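Local structure of hypothetical protein yiiM (Escherichia coli, 1O65) at residues P131-K134 with L135-F139. The protein is of unknown function but carries a MOSC domain and may, as in its family, bind molybdenum and act as an oxidoreductase on nitrogenous compounds. Numbering follows the deposited sequence.
Sequences PCYK and LNYHF
Leu135 lies against the backbone of Cys132, where the loop after strand 121-128 turns into the short helix 134-138. Its N donates to Cys132 O at 3.1 Å. Its side chain then runs back along the backbone of Cys132. CB sits 3.2 Å from Cys132 O, and CG stays near that oxygen. CD2 continues past Cys132 O to Cys132 N and ends 4.3 Å from Pro131 CA. Beyond the turn, Leu135 also packs on Ile144 and Met148 of helix 144-151.

Cys132 caps the start of the helix with its side chain. SG lies anti to the backbone N (chi1 169°), which carries it to the N-H of Lys134, and it accepts from Lys134 N at 3.6 Å. This bond is long, as is usual for sulfur, but nearly straight at 172°.

Tyr133 and Tyr137, four residues apart, meet through their rings. Tyr137 CE2 comes to the edge of the Tyr133 ring, near its plane, 3.9 Å from CD2. Tyr133 O lies over one face of the Tyr137 ring, offset toward its rim. Asn136 CB also packs near Tyr133 O, and ND2 lies 3.7 Å from Tyr133 CA. The Asn136 amide is held by other parts of the chain: OD1 accepts from Ala145 N, and ND2 makes a weak bond to Leu233 O.

Lys134 O accepts from Tyr137 N at 3.1 Å and more weakly from His138 N. The sulfur and the Cys132 carbonyl thus each take up an N-H at the helix start, one from Lys134 and one from Leu135. The buried amide of Asn136 ties this first turn to helix 144-151 and, more weakly, to the C-terminal helix 230-234.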
loop_
_atom_site.group_PDB
_atom_site.type_symbol
_atom_site.label_atom_id
_atom_site.label_comp_id
_atom_site.label_asym_id
_atom_site.label_seq_id
_atom_site.Cartn_x
_atom_site.Cartn_y
_atom_site.Cartn_z
ATOM N N PRO A 131 7.930 -2.475 -3.346
ATOM C CA PRO A 131 8.427 -2.288 -4.703
ATOM C C PRO A 131 9.048 -3.573 -5.243
ATOM O O PRO A 131 9.775 -4.287 -4.554
ATOM C CB PRO A 131 9.456 -1.188 -4.600
ATOM C CG PRO A 131 9.612 -0.851 -3.183
ATOM C CD PRO A 131 8.529 -1.516 -2.402
ATOM N N CYS A 132 8.739 -3.884 -6.466
ATOM C CA CYS A 132 9.178 -5.059 -7.192
ATOM C C CYS A 132 9.808 -4.635 -8.519
ATOM O O CYS A 132 9.397 -3.653 -9.135
ATOM C CB CYS A 132 7.943 -5.927 -7.415
ATOM S SG CYS A 132 8.052 -7.313 -8.529
ATOM N N TYR A 133 10.820 -5.361 -8.964
ATOM C CA TYR A 133 11.530 -5.161 -10.200
ATOM C C TYR A 133 10.638 -5.132 -11.429
ATOM O O TYR A 133 11.062 -4.582 -12.459
ATOM C CB TYR A 133 12.631 -6.246 -10.387
ATOM C CG TYR A 133 12.006 -7.582 -10.726
ATOM C CD1 TYR A 133 11.506 -8.411 -9.735
ATOM C CD2 TYR A 133 11.865 -7.972 -12.054
ATOM C CE1 TYR A 133 10.892 -9.613 -10.058
ATOM C CE2 TYR A 133 11.257 -9.167 -12.387
ATOM C CZ TYR A 133 10.784 -9.983 -11.381
ATOM O OH TYR A 133 10.184 -11.179 -11.711
ATOM N N LYS A 134 9.437 -5.711 -11.438
ATOM C CA LYS A 134 8.588 -5.584 -12.636
ATOM C C LYS A 134 8.419 -4.100 -12.984
ATOM O O LYS A 134 8.390 -3.696 -14.146
ATOM C CB LYS A 134 7.222 -6.217 -12.481
ATOM C CG LYS A 134 7.135 -7.595 -11.916
ATOM C CD LYS A 134 7.758 -8.680 -12.753
ATOM C CE LYS A 134 7.475 -10.053 -12.159
ATOM N NZ LYS A 134 6.026 -10.299 -11.949
ATOM N N LEU A 135 8.276 -3.253 -11.965
ATOM C CA LEU A 135 8.168 -1.820 -12.127
ATOM C C LEU A 135 9.296 -1.251 -12.982
ATOM O O LEU A 135 9.073 -0.322 -13.769
ATOM C CB LEU A 135 8.147 -1.163 -10.753
ATOM C CG LEU A 135 6.823 -0.806 -10.083
ATOM C CD1 LEU A 135 5.645 -1.692 -10.497
ATOM C CD2 LEU A 135 7.018 -0.945 -8.552
ATOM N N ASN A 136 10.531 -1.717 -12.829
ATOM C CA ASN A 136 11.659 -1.234 -13.596
ATOM C C ASN A 136 11.477 -1.364 -15.106
ATOM O O ASN A 136 12.061 -0.556 -15.829
ATOM C CB ASN A 136 12.963 -1.920 -13.185
ATOM C CG ASN A 136 13.325 -1.623 -11.743
ATOM O OD1 ASN A 136 12.981 -0.559 -11.231
ATOM N ND2 ASN A 136 13.993 -2.558 -11.099
ATOM N N TYR A 137 10.728 -2.347 -15.571
ATOM C CA TYR A 137 10.461 -2.543 -16.975
ATOM C C TYR A 137 9.158 -1.869 -17.404
ATOM O O TYR A 137 8.952 -1.620 -18.590
ATOM C CB TYR A 137 10.396 -4.035 -17.337
ATOM C CG TYR A 137 11.550 -4.862 -16.813
ATOM C CD1 TYR A 137 12.853 -4.384 -16.863
ATOM C CD2 TYR A 137 11.346 -6.128 -16.279
ATOM C CE1 TYR A 137 13.910 -5.124 -16.377
ATOM C CE2 TYR A 137 12.402 -6.884 -15.806
ATOM C CZ TYR A 137 13.677 -6.373 -15.849
ATOM O OH TYR A 137 14.734 -7.117 -15.371
ATOM N N HIS A 138 8.287 -1.547 -16.456
ATOM C CA HIS A 138 7.012 -0.918 -16.797
ATOM C C HIS A 138 7.172 0.561 -17.099
ATOM O O HIS A 138 6.536 1.116 -17.996
ATOM C CB HIS A 138 6.000 -1.148 -15.675
ATOM C CG HIS A 138 4.633 -0.623 -15.989
ATOM N ND1 HIS A 138 4.268 0.685 -15.771
ATOM C CD2 HIS A 138 3.546 -1.238 -16.508
ATOM C CE1 HIS A 138 3.017 0.860 -16.133
ATOM N NE2 HIS A 138 2.551 -0.295 -16.586
ATOM N N PHE A 139 8.035 1.234 -16.353
ATOM C CA PHE A 139 8.294 2.654 -16.562
ATOM C C PHE A 139 9.532 2.868 -17.423
ATOM O O PHE A 139 9.921 3.988 -17.734
ATOM C CB PHE A 139 8.526 3.350 -15.215
ATOM C CG PHE A 139 7.298 3.390 -14.354
ATOM C CD1 PHE A 139 6.279 4.278 -14.663
ATOM C CD2 PHE A 139 7.159 2.564 -13.257
ATOM C CE1 PHE A 139 5.141 4.330 -13.887
ATOM C CE2 PHE A 139 6.030 2.621 -12.466
ATOM C CZ PHE A 139 5.020 3.504 -12.782
#